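Local coordinates for protein 3-oxosteroid 1-dehydrogenase (Sterolibacterium denitrificans, PDB 7P18) that probably catalyses the 1,2-dehydrogenation of 3-oxosteroids to 3-oxo-Delta(1)-steroids, using FAD to pass the electrons to an acceptor, at residues Tyr283-Thr288 with Ala369-His374; Ser379-Trp384 with Val491-Ile496; Lys244-Ile249 with Glu519-Ile524. One frame throughout, in Å; residues are numbered along the deposited sequence.

Contact 1: Tyr283-Thr288 with Ala369-His374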
loop_
_atom_site.group_PDB
_atom_site.type_symbol
_atom_site.label_atom_id
_atom_site.label_comp_id
_atom_site.label_asym_id
_atom_site.label_seq_id
_atom_site.Cartn_x
_atom_site.Cartn_y
_atom_site.Cartn_z
ATOM N N TYR A 283 18.058 -5.521 -9.120
ATOM C CA TYR A 283 17.837 -4.076 -8.863
ATOM C C TYR A 283 17.845 -3.717 -7.375
ATOM O O TYR A 283 18.391 -2.635 -7.037
ATOM C CB TYR A 283 16.516 -3.663 -9.499
ATOM C CG TYR A 283 16.520 -3.642 -11.009
ATOM C CD1 TYR A 283 17.330 -2.761 -11.710
ATOM C CD2 TYR A 283 15.704 -4.485 -11.735
ATOM C CE1 TYR A 283 17.300 -2.713 -13.098
ATOM C CE2 TYR A 283 15.674 -4.466 -13.124
ATOM C CZ TYR A 283 16.474 -3.564 -13.802
ATOM O OH TYR A 283 16.463 -3.556 -15.172
ATOM N N LEU A 284 17.251 -4.547 -6.518
ATOM C CA LEU A 284 17.007 -4.216 -5.081
ATOM C C LEU A 284 18.193 -4.566 -4.201
ATOM O O LEU A 284 19.052 -5.377 -4.562
ATOM C CB LEU A 284 15.756 -4.960 -4.620
ATOM C CG LEU A 284 14.456 -4.594 -5.329
ATOM C CD1 LEU A 284 13.307 -5.389 -4.727
ATOM C CD2 LEU A 284 14.152 -3.090 -5.270
ATOM N N PRO A 285 18.313 -3.943 -3.009
ATOM C CA PRO A 285 19.358 -4.319 -2.080
ATOM C C PRO A 285 19.186 -5.769 -1.622
ATOM O O PRO A 285 18.104 -6.296 -1.544
ATOM C CB PRO A 285 19.290 -3.321 -0.918
ATOM C CG PRO A 285 17.880 -2.758 -1.013
ATOM C CD PRO A 285 17.533 -2.797 -2.504
ATOM N N LYS A 286 20.329 -6.444 -1.451
ATOM C CA LYS A 286 20.367 -7.814 -0.887
ATOM C C LYS A 286 20.532 -7.698 0.621
ATOM O O LYS A 286 21.201 -6.791 1.101
ATOM C CB LYS A 286 21.505 -8.625 -1.531
ATOM C CG LYS A 286 21.070 -9.443 -2.729
ATOM C CD LYS A 286 20.560 -8.645 -3.909
ATOM C CE LYS A 286 21.588 -7.696 -4.484
ATOM N NZ LYS A 286 21.034 -6.997 -5.664
ATOM N N PRO A 287 20.017 -8.656 1.423
ATOM C CA PRO A 287 19.258 -9.788 0.907
ATOM C C PRO A 287 17.849 -9.383 0.485
ATOM O O PRO A 287 17.298 -8.481 1.066
ATOM C CB PRO A 287 19.123 -10.733 2.109
ATOM C CG PRO A 287 19.304 -9.830 3.303
ATOM C CD PRO A 287 20.225 -8.728 2.875
ATOM N N THR A 288 17.288 -10.106 -0.471
ATOM C CA THR A 288 15.972 -9.804 -1.071
ATOM C C THR A 288 15.258 -11.111 -1.300
ATOM O O THR A 288 15.902 -12.071 -1.718
ATOM C CB THR A 288 16.110 -8.941 -2.325
ATOM O OG1 THR A 288 14.843 -8.367 -2.683
ATOM C CG2 THR A 288 16.655 -9.699 -3.515
ATOM N N ALA A 369 15.811 1.338 7.214
ATOM C CA ALA A 369 16.653 1.290 8.417
ATOM C C ALA A 369 17.086 -0.159 8.670
ATOM O O ALA A 369 18.176 -0.319 9.232
ATOM C CB ALA A 369 15.924 1.856 9.619
ATOM N N MET A 370 16.257 -1.147 8.344
ATOM C CA MET A 370 16.649 -2.594 8.495
ATOM C C MET A 370 17.888 -2.845 7.611
ATOM O O MET A 370 18.896 -3.387 8.103
ATOM C CB MET A 370 15.516 -3.535 8.100
ATOM C CG MET A 370 14.330 -3.514 9.058
ATOM S SD MET A 370 12.977 -4.475 8.514
ATOM C CE MET A 370 13.628 -6.149 8.563
ATOM N N TYR A 371 17.857 -2.378 6.369
ATOM C CA TYR A 371 19.005 -2.540 5.426
ATOM C C TYR A 371 20.192 -1.744 5.941
ATOM O O TYR A 371 21.344 -2.232 5.886
ATOM C CB TYR A 371 18.610 -2.205 3.991
ATOM C CG TYR A 371 17.864 -3.299 3.279
ATOM C CD1 TYR A 371 18.510 -4.457 2.849
ATOM C CD2 TYR A 371 16.497 -3.228 3.080
ATOM C CE1 TYR A 371 17.821 -5.470 2.199
ATOM C CE2 TYR A 371 15.797 -4.216 2.421
ATOM C CZ TYR A 371 16.457 -5.368 2.013
ATOM O OH TYR A 371 15.751 -6.315 1.364
ATOM N N GLU A 372 19.969 -0.541 6.442
ATOM C CA GLU A 372 21.074 0.318 6.920
ATOM C C GLU A 372 21.751 -0.364 8.109
ATOM O O GLU A 372 23.017 -0.430 8.130
ATOM C CB GLU A 372 20.576 1.717 7.281
ATOM C CG GLU A 372 21.685 2.718 7.487
ATOM C CD GLU A 372 22.423 2.669 8.811
ATOM O OE1 GLU A 372 21.863 2.086 9.795
ATOM O OE2 GLU A 372 23.573 3.212 8.863
ATOM N N ASN A 373 20.988 -0.874 9.078
ATOM C CA ASN A 373 21.614 -1.553 10.248
ATOM C C ASN A 373 22.225 -2.907 9.826
ATOM O O ASN A 373 23.266 -3.262 10.379
ATOM C CB ASN A 373 20.647 -1.738 11.401
ATOM C CG ASN A 373 21.386 -2.232 12.622
ATOM O OD1 ASN A 373 21.364 -3.415 12.911
ATOM N ND2 ASN A 373 22.081 -1.330 13.288
ATOM N N HIS A 374 21.633 -3.622 8.884
ATOM C CA HIS A 374 22.108 -4.961 8.440
ATOM C C HIS A 374 23.525 -4.823 7.869
ATOM O O HIS A 374 24.335 -5.706 8.113
ATOM C CB HIS A 374 21.119 -5.588 7.476
ATOM C CG HIS A 374 21.420 -6.994 7.131
ATOM N ND1 HIS A 374 21.287 -8.007 8.054
ATOM C CD2 HIS A 374 21.847 -7.566 5.989
ATOM C CE1 HIS A 374 21.627 -9.145 7.501
ATOM N NE2 HIS A 374 21.942 -8.924 6.232
HETATM O O HOH W 1 15.378 -5.994 -1.391
#
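P285 sits over one face of the Y371 ring, and the hydroxyl of that ring reaches the backbone at P287, so one tyrosine of helix 363-377 meets the proline-rich loop that follows helix 277-283 by both its face and its hydroxyl. The phenol leaves the helix with CG anti to the carbonyl carbon (chi1 -79°), which aims its long axis at the loop. P285 CG lies 4.0 Å from the Y371 ring centroid and only 3° off the ring normal, a CH-pi contact over the middle of the face. The backbone meets the ring at its edge instead, where K286 O and P287 O lie near its plane. Y371 OH donates to P287 O at 2.7 Å, in the carbonyl plane. Its oxygen also accepts a bond from a water at 2.8 Å; that same water donates to P285 O at 2.7 Å and is hydrogen-bonded to T288 OG1, which R280 holds from outside. One turn on, H374 has CG anti to its backbone N (chi1 -172°), and its imidazole meets the pyrrolidine of P287, which follows a cis peptide bond, from the opposite direction, H374 CD2 3.7 Å from P287 CD, at an oblique angle. ND1, the nitrogen turned from P287, probably accepts from A380 N. K286 turns away and folds back along its own loop, its NZ 2.8 Å from L284 O, just beyond helix 277-283, and also bonded to E281 O in the last turn of that helix. The chemistry is thus aromatic against proline, with one hydroxyl used both ways: the proton of Y371 is committed to P287 O, its oxygen takes a water proton, and two loop carbonyls, P285 O and P287 O, are satisfied by a single side chain and its water at the protein surface.

Contact 2: Ser379-Trp384 with Val491-Ile496; sequences SAVPAW and VDAGDI. With FAD (flavin-adenine dinucleotide), chain C.
A383 and V491 form an antiparallel hydrogen-bonded pair, which joins the start of strand 383-387 to the long strand 486-502 in an antiparallel sheet of the FAD-dependent oxidoreductase. V491 gives and takes the two backbone bonds: its O accepts from A383 N at 2.9 Å with the donor tilted from the carbonyl plane, and its N donates to A383 O at 2.9 Å from well above that plane. The side chains of V491 and A383 lie on the same face of the sheet. V491 O is also approached by P382 CB, at 3.1 Å, just where a cis peptide bond before P382 turns the chain into the strand. The CB of D492 leads away from 379-384, but CG stands beside the backbone N (chi1 -78°) and the carboxylate lies alongside the P382 ring, both side chains pointing the same way, with D492 OD1 3.4 Å from P382 CB. Its other oxygen, OD2, is bonded to Q334. A493 is the centre of an inverse gamma turn, with a weak bond from G494 N to D492 O, and its CB meets V381 CG1 at 3.9 Å; behind V381 lie M370 and H374 of helix 363-377. From G494 the strand moves off toward the cofactor, and D495 forms a salt bridge with R280. At I496 the chain turns a corner into the FAD pocket. I496 CG1 stands between the backbone N and the carbonyl carbon (chi1 63°), the crowded position, which lays the delta methyl beside the root of the ribityl chain. I496 CG2 rests 3.6 Å from FAD C9, and CD1 lies 3.5 Å from FAD N10. Cutting this side chain back to an alanine is likely to open a gap beside C9, N10 and C1', leaving that junction of flavin and ribityl with less to pack against. The closest approach is I496 CD1 to FAD C1', 3.4 Å.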
loop_
_atom_site.group_PDB
_atom_site.type_symbol
_atom_site.label_atom_id
_atom_site.label_comp_id
_atom_site.label_asym_id
_atom_site.label_seq_id
_atom_site.Cartn_x
_atom_site.Cartn_y
_atom_site.Cartn_z
ATOM N N SER A 379 22.881 -8.499 11.058
ATOM C CA SER A 379 21.768 -9.253 11.667
ATOM C C SER A 379 20.542 -8.356 11.887
ATOM O O SER A 379 19.980 -8.434 12.971
ATOM C CB SER A 379 22.224 -9.877 12.987
ATOM O OG SER A 379 22.688 -8.847 13.860
ATOM N N ALA A 380 20.093 -7.600 10.886
ATOM C CA ALA A 380 18.858 -6.778 10.978
ATOM C C ALA A 380 17.878 -7.081 9.849
ATOM O O ALA A 380 16.799 -6.513 9.872
ATOM C CB ALA A 380 19.246 -5.335 11.040
ATOM N N VAL A 381 18.226 -7.930 8.882
ATOM C CA VAL A 381 17.230 -8.440 7.898
ATOM C C VAL A 381 17.265 -9.951 7.984
ATOM O O VAL A 381 18.279 -10.506 7.547
ATOM C CB VAL A 381 17.568 -7.960 6.472
ATOM C CG1 VAL A 381 16.590 -8.523 5.456
ATOM C CG2 VAL A 381 17.616 -6.437 6.403
ATOM N N PRO A 382 16.260 -10.642 8.575
ATOM C CA PRO A 382 15.169 -10.018 9.327
ATOM C C PRO A 382 15.612 -9.470 10.680
ATOM O O PRO A 382 16.746 -9.639 11.079
ATOM C CB PRO A 382 14.170 -11.151 9.550
ATOM C CG PRO A 382 15.035 -12.385 9.580
ATOM C CD PRO A 382 16.129 -12.104 8.565
ATOM N N ALA A 383 14.687 -8.762 11.348
ATOM C CA ALA A 383 14.851 -8.225 12.710
ATOM C C ALA A 383 13.764 -8.848 13.580
ATOM O O ALA A 383 13.045 -9.713 13.085
ATOM C CB ALA A 383 14.785 -6.705 12.690
ATOM N N TRP A 384 13.747 -8.503 14.866
ATOM C CA TRP A 384 12.936 -9.198 15.892
ATOM C C TRP A 384 12.089 -8.174 16.627
ATOM O O TRP A 384 12.654 -7.185 17.147
ATOM C CB TRP A 384 13.818 -10.014 16.839
ATOM C CG TRP A 384 14.443 -11.154 16.106
ATOM C CD1 TRP A 384 15.679 -11.150 15.533
ATOM C CD2 TRP A 384 13.819 -12.390 15.736
ATOM N NE1 TRP A 384 15.883 -12.325 14.866
ATOM C CE2 TRP A 384 14.770 -13.108 14.982
ATOM C CE3 TRP A 384 12.588 -12.988 16.007
ATOM C CZ2 TRP A 384 14.501 -14.371 14.476
ATOM C CZ3 TRP A 384 12.310 -14.228 15.488
ATOM C CH2 TRP A 384 13.259 -14.908 14.728
ATOM N N VAL A 491 10.406 -10.101 11.963
ATOM C CA VAL A 491 10.054 -8.995 11.039
ATOM C C VAL A 491 10.970 -9.074 9.800
ATOM O O VAL A 491 12.177 -8.741 9.868
ATOM C CB VAL A 491 10.126 -7.653 11.784
ATOM C CG1 VAL A 491 9.837 -6.558 10.835
ATOM C CG2 VAL A 491 9.098 -7.590 12.913
ATOM N N ASP A 492 10.383 -9.471 8.693
ATOM C CA ASP A 492 11.104 -9.541 7.401
ATOM C C ASP A 492 11.113 -8.160 6.737
ATOM O O ASP A 492 10.186 -7.340 7.005
ATOM C CB ASP A 492 10.449 -10.587 6.504
ATOM C CG ASP A 492 10.833 -12.013 6.882
ATOM O OD1 ASP A 492 12.016 -12.224 7.105
ATOM O OD2 ASP A 492 9.911 -12.868 6.955
ATOM N N ALA A 493 12.096 -7.892 5.888
ATOM C CA ALA A 493 12.096 -6.645 5.062
ATOM C C ALA A 493 11.125 -6.854 3.916
ATOM O O ALA A 493 11.596 -7.184 2.798
ATOM C CB ALA A 493 13.499 -6.346 4.562
ATOM N N GLY A 494 9.826 -6.773 4.207
ATOM C CA GLY A 494 8.736 -6.924 3.245
ATOM C C GLY A 494 8.525 -5.675 2.391
ATOM O O GLY A 494 9.307 -4.728 2.489
ATOM N N ASP A 495 7.501 -5.723 1.562
ATOM C CA ASP A 495 7.131 -4.643 0.636
ATOM C C ASP A 495 5.647 -4.766 0.315
ATOM O O ASP A 495 5.053 -5.831 0.483
ATOM C CB ASP A 495 7.990 -4.698 -0.639
ATOM C CG ASP A 495 7.686 -5.922 -1.479
ATOM O OD1 ASP A 495 6.582 -5.977 -2.064
ATOM O OD2 ASP A 495 8.512 -6.870 -1.398
ATOM N N ILE A 496 5.083 -3.670 -0.155
ATOM C CA ILE A 496 3.749 -3.569 -0.756
ATOM C C ILE A 496 3.888 -3.252 -2.248
ATOM O O ILE A 496 2.912 -2.784 -2.847
ATOM C CB ILE A 496 2.917 -2.535 0.045
ATOM C CG1 ILE A 496 3.491 -1.115 -0.002
ATOM C CG2 ILE A 496 2.798 -3.028 1.482
ATOM C CD1 ILE A 496 2.698 -0.089 0.831
HETATM P PA FAD C . -1.777 -3.271 -8.645
HETATM O O1A FAD C . -2.833 -2.689 -7.775
HETATM O O2A FAD C . -1.103 -4.467 -8.029
HETATM O O5B FAD C . -2.460 -3.652 -10.022
HETATM C C5B FAD C . -1.638 -4.222 -11.075
HETATM C C4B FAD C . -2.467 -5.224 -11.820
HETATM O O4B FAD C . -1.797 -5.550 -13.068
HETATM C C3B FAD C . -2.707 -6.566 -11.096
HETATM O O3B FAD C . -4.089 -6.909 -11.093
HETATM C C2B FAD C . -1.854 -7.557 -11.892
HETATM O O2B FAD C . -2.310 -8.899 -11.779
HETATM C C1B FAD C . -1.874 -6.934 -13.288
HETATM N N9A FAD C . -0.783 -7.359 -14.166
HETATM C C8A FAD C . 0.504 -7.682 -13.846
HETATM N N7A FAD C . 1.196 -8.126 -14.891
HETATM C C5A FAD C . 0.310 -8.038 -15.958
HETATM C C6A FAD C . 0.433 -8.344 -17.331
HETATM N N6A FAD C . 1.522 -8.886 -17.888
HETATM N N1A FAD C . -0.650 -8.136 -18.109
HETATM C C2A FAD C . -1.755 -7.639 -17.546
HETATM N N3A FAD C . -2.013 -7.383 -16.260
HETATM C C4A FAD C . -0.909 -7.581 -15.517
HETATM N N1 FAD C . -0.956 2.255 -0.856
HETATM C C2 FAD C . -1.622 3.413 -0.643
HETATM O O2 FAD C . -1.308 4.451 -1.252
HETATM N N3 FAD C . -2.658 3.481 0.200
HETATM C C4 FAD C . -2.939 2.478 1.105
HETATM O O4 FAD C . -3.965 2.563 1.771
HETATM C C4X FAD C . -2.248 1.246 0.951
HETATM N N5 FAD C . -2.515 0.243 1.772
HETATM C C5X FAD C . -1.881 -0.955 1.540
HETATM C C6 FAD C . -2.217 -2.071 2.341
HETATM C C7 FAD C . -1.715 -3.337 2.070
HETATM C C7M FAD C . -2.112 -4.525 2.921
HETATM C C8 FAD C . -0.898 -3.518 0.940
HETATM C C8M FAD C . -0.356 -4.895 0.600
HETATM C C9 FAD C . -0.496 -2.422 0.201
HETATM C C9A FAD C . -1.012 -1.134 0.441
HETATM N N10 FAD C . -0.638 -0.006 -0.306
HETATM C C10 FAD C . -1.264 1.216 -0.098
HETATM C "C1'" FAD C . 0.216 -0.142 -1.492
HETATM C "C2'" FAD C . -0.665 -0.246 -2.756
HETATM O "O2'" FAD C . -1.643 -1.281 -2.661
HETATM C "C3'" FAD C . 0.156 -0.444 -4.042
HETATM O "O3'" FAD C . 1.354 0.334 -4.030
HETATM C "C4'" FAD C . -0.686 -0.153 -5.266
HETATM O "O4'" FAD C . -1.863 -0.943 -5.185
HETATM C "C5'" FAD C . 0.022 -0.409 -6.579
HETATM O "O5'" FAD C . -0.956 -0.182 -7.612
HETATM P P FAD C . -0.644 -0.601 -9.113
HETATM O O1P FAD C . -1.881 -0.234 -9.814
HETATM O O2P FAD C . 0.675 -0.161 -9.566
HETATM O O3P FAD C . -0.598 -2.235 -9.034
#

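Contact 3: Lys244-Ile249 with Glu519-Ile524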
loop_
_atom_site.group_PDB
_atom_site.type_symbol
_atom_site.label_atom_id
_atom_site.label_comp_id
_atom_site.label_asym_id
_atom_site.label_seq_id
_atom_site.Cartn_x
_atom_site.Cartn_y
_atom_site.Cartn_z
ATOM N N LYS A 244 10.409 5.071 -32.550
ATOM C CA LYS A 244 9.336 4.073 -32.355
ATOM C C LYS A 244 8.165 4.732 -31.616
ATOM O O LYS A 244 8.368 5.447 -30.596
ATOM C CB LYS A 244 9.909 2.853 -31.634
ATOM C CG LYS A 244 10.933 2.073 -32.439
ATOM C CD LYS A 244 10.439 1.791 -33.840
ATOM C CE LYS A 244 11.322 0.842 -34.617
ATOM N NZ LYS A 244 12.504 1.560 -35.150
ATOM N N ARG A 245 6.974 4.487 -32.134
ATOM C CA ARG A 245 5.677 4.864 -31.542
ATOM C C ARG A 245 5.005 3.545 -31.184
ATOM O O ARG A 245 5.223 2.564 -31.901
ATOM C CB ARG A 245 4.852 5.665 -32.563
ATOM C CG ARG A 245 3.417 5.963 -32.162
ATOM C CD ARG A 245 2.766 6.915 -33.146
ATOM N NE ARG A 245 2.750 6.322 -34.472
ATOM C CZ ARG A 245 1.674 5.866 -35.117
ATOM N NH1 ARG A 245 0.470 5.920 -34.560
ATOM N NH2 ARG A 245 1.812 5.359 -36.334
ATOM N N VAL A 246 4.212 3.537 -30.123
ATOM C CA VAL A 246 3.500 2.315 -29.675
ATOM C C VAL A 246 2.107 2.381 -30.265
ATOM O O VAL A 246 1.417 3.412 -30.056
ATOM C CB VAL A 246 3.471 2.207 -28.137
ATOM C CG1 VAL A 246 2.413 1.233 -27.677
ATOM C CG2 VAL A 246 4.833 1.816 -27.622
ATOM N N THR A 247 1.704 1.320 -30.971
ATOM C CA THR A 247 0.425 1.278 -31.731
ATOM C C THR A 247 -0.479 0.171 -31.200
ATOM O O THR A 247 -1.630 0.064 -31.679
ATOM C CB THR A 247 0.712 1.079 -33.224
ATOM O OG1 THR A 247 1.469 -0.124 -33.353
ATOM C CG2 THR A 247 1.526 2.212 -33.794
ATOM N N GLY A 248 0.007 -0.622 -30.232
ATOM C CA GLY A 248 -0.789 -1.721 -29.675
ATOM C C GLY A 248 0.008 -2.626 -28.757
ATOM O O GLY A 248 1.147 -2.295 -28.405
ATOM N N ILE A 249 -0.579 -3.772 -28.413
ATOM C CA ILE A 249 0.082 -4.794 -27.567
ATOM C C ILE A 249 -0.214 -6.179 -28.139
ATOM O O ILE A 249 -1.233 -6.334 -28.803
ATOM C CB ILE A 249 -0.404 -4.695 -26.110
ATOM C CG1 ILE A 249 -1.894 -5.004 -25.965
ATOM C CG2 ILE A 249 -0.051 -3.329 -25.538
ATOM C CD1 ILE A 249 -2.386 -5.130 -24.530
ATOM N N GLU A 519 5.864 8.142 -28.114
ATOM C CA GLU A 519 4.503 8.446 -28.604
ATOM C C GLU A 519 3.643 7.200 -28.427
ATOM O O GLU A 519 4.125 6.136 -28.824
ATOM C CB GLU A 519 4.516 8.792 -30.098
ATOM C CG GLU A 519 5.311 10.033 -30.430
ATOM C CD GLU A 519 4.739 11.303 -29.815
ATOM O OE1 GLU A 519 3.495 11.407 -29.757
ATOM O OE2 GLU A 519 5.536 12.180 -29.394
ATOM N N GLY A 520 2.443 7.378 -27.893
ATOM C CA GLY A 520 1.414 6.348 -27.672
ATOM C C GLY A 520 1.535 5.583 -26.342
ATOM O O GLY A 520 0.667 4.722 -26.084
ATOM N N LEU A 521 2.579 5.805 -25.545
ATOM C CA LEU A 521 2.853 4.968 -24.335
ATOM C C LEU A 521 2.819 5.822 -23.064
ATOM O O LEU A 521 3.615 6.785 -22.951
ATOM C CB LEU A 521 4.213 4.312 -24.446
ATOM C CG LEU A 521 4.486 3.206 -23.424
ATOM C CD1 LEU A 521 3.489 2.079 -23.611
ATOM C CD2 LEU A 521 5.922 2.708 -23.533
ATOM N N TYR A 522 1.947 5.423 -22.150
ATOM C CA TYR A 522 1.756 6.032 -20.827
ATOM C C TYR A 522 2.043 4.958 -19.777
ATOM O O TYR A 522 1.943 3.759 -20.085
ATOM C CB TYR A 522 0.340 6.573 -20.700
ATOM C CG TYR A 522 0.023 7.651 -21.709
ATOM C CD1 TYR A 522 -0.292 7.339 -23.023
ATOM C CD2 TYR A 522 0.087 8.997 -21.360
ATOM C CE1 TYR A 522 -0.536 8.333 -23.973
ATOM C CE2 TYR A 522 -0.189 9.995 -22.288
ATOM C CZ TYR A 522 -0.516 9.667 -23.596
ATOM O OH TYR A 522 -0.798 10.669 -24.498
ATOM N N CYS A 523 2.323 5.382 -18.552
ATOM C CA CYS A 523 2.657 4.445 -17.465
ATOM C C CYS A 523 2.334 5.099 -16.128
ATOM O O CYS A 523 2.700 6.280 -15.929
ATOM C CB CYS A 523 4.108 4.040 -17.563
ATOM S SG CYS A 523 4.610 2.813 -16.321
ATOM N N ILE A 524 1.651 4.354 -15.256
ATOM C CA ILE A 524 1.125 4.886 -13.978
ATOM C C ILE A 524 1.350 3.844 -12.870
ATOM O O ILE A 524 1.544 2.661 -13.168
ATOM C CB ILE A 524 -0.354 5.260 -14.136
ATOM C CG1 ILE A 524 -1.215 4.014 -14.357
ATOM C CG2 ILE A 524 -0.563 6.285 -15.247
ATOM C CD1 ILE A 524 -2.668 4.283 -14.371
HETATM O O HOH W 2 8.018 8.174 -30.353
#
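With chi1 at 162°, V246 sends CG1 opposite its backbone N and leaves CG2 facing L521, whose own CB is 4.1 Å away; R245, similarly extended at first (chi1 172°), lays its CG 3.7 Å from E519 CB. The contact ties a strand of the antiparallel meander 233-262 to the corner 519-520 that leads into strand 521-523, the edge of the parallel Rossmann-type sheet of the FAD-binding domain. V246 N donates an almost straight bond, 2.9 Å long and in the carbonyl plane, to E519 O, and R245 CA adds a CA-H...O contact to the same oxygen. G520 follows with a positive phi (87°), and a beta carbon there would collide with V246 O. Beside this polar link the apolar pair V246 and L521 shares V266 of the neighbouring parallel strand 265-268. The exposed charges do not pair with each other: R245 runs along E519 CB as far as CD, only the charged ends part, and the guanidinium, one face over T247 CG2, forms its salt bridge with E239 instead. At the outer end a water closes the gap, donating to K244 O at 2.8 Å and accepting from E519 N at 3.1 Å.

Overall arrangement
Contacts 1 and 2 are neighbours, their centres about 9 Å apart. Helix 363-377, which carries one side of contact 1, also packs on contact 2: Y371 and H374 meet the loop 283-288, while M370, Y371 and H374 also touch V381 or A493. V381 in turn packs on P287, a further join between the two. Contact 1 is a surface contact, built from prolines, a phenol and a water, whereas contact 2 is buried, paired through backbone and continued by I496 to the flavin. Contact 3 lies apart, its centre about 34 Å from that of contact 1 and 37 Å from that of contact 2, where two sheets meet; it is partly buried, combining a valine-leucine pair with exposed charged side chains, and its chain loop encloses both others.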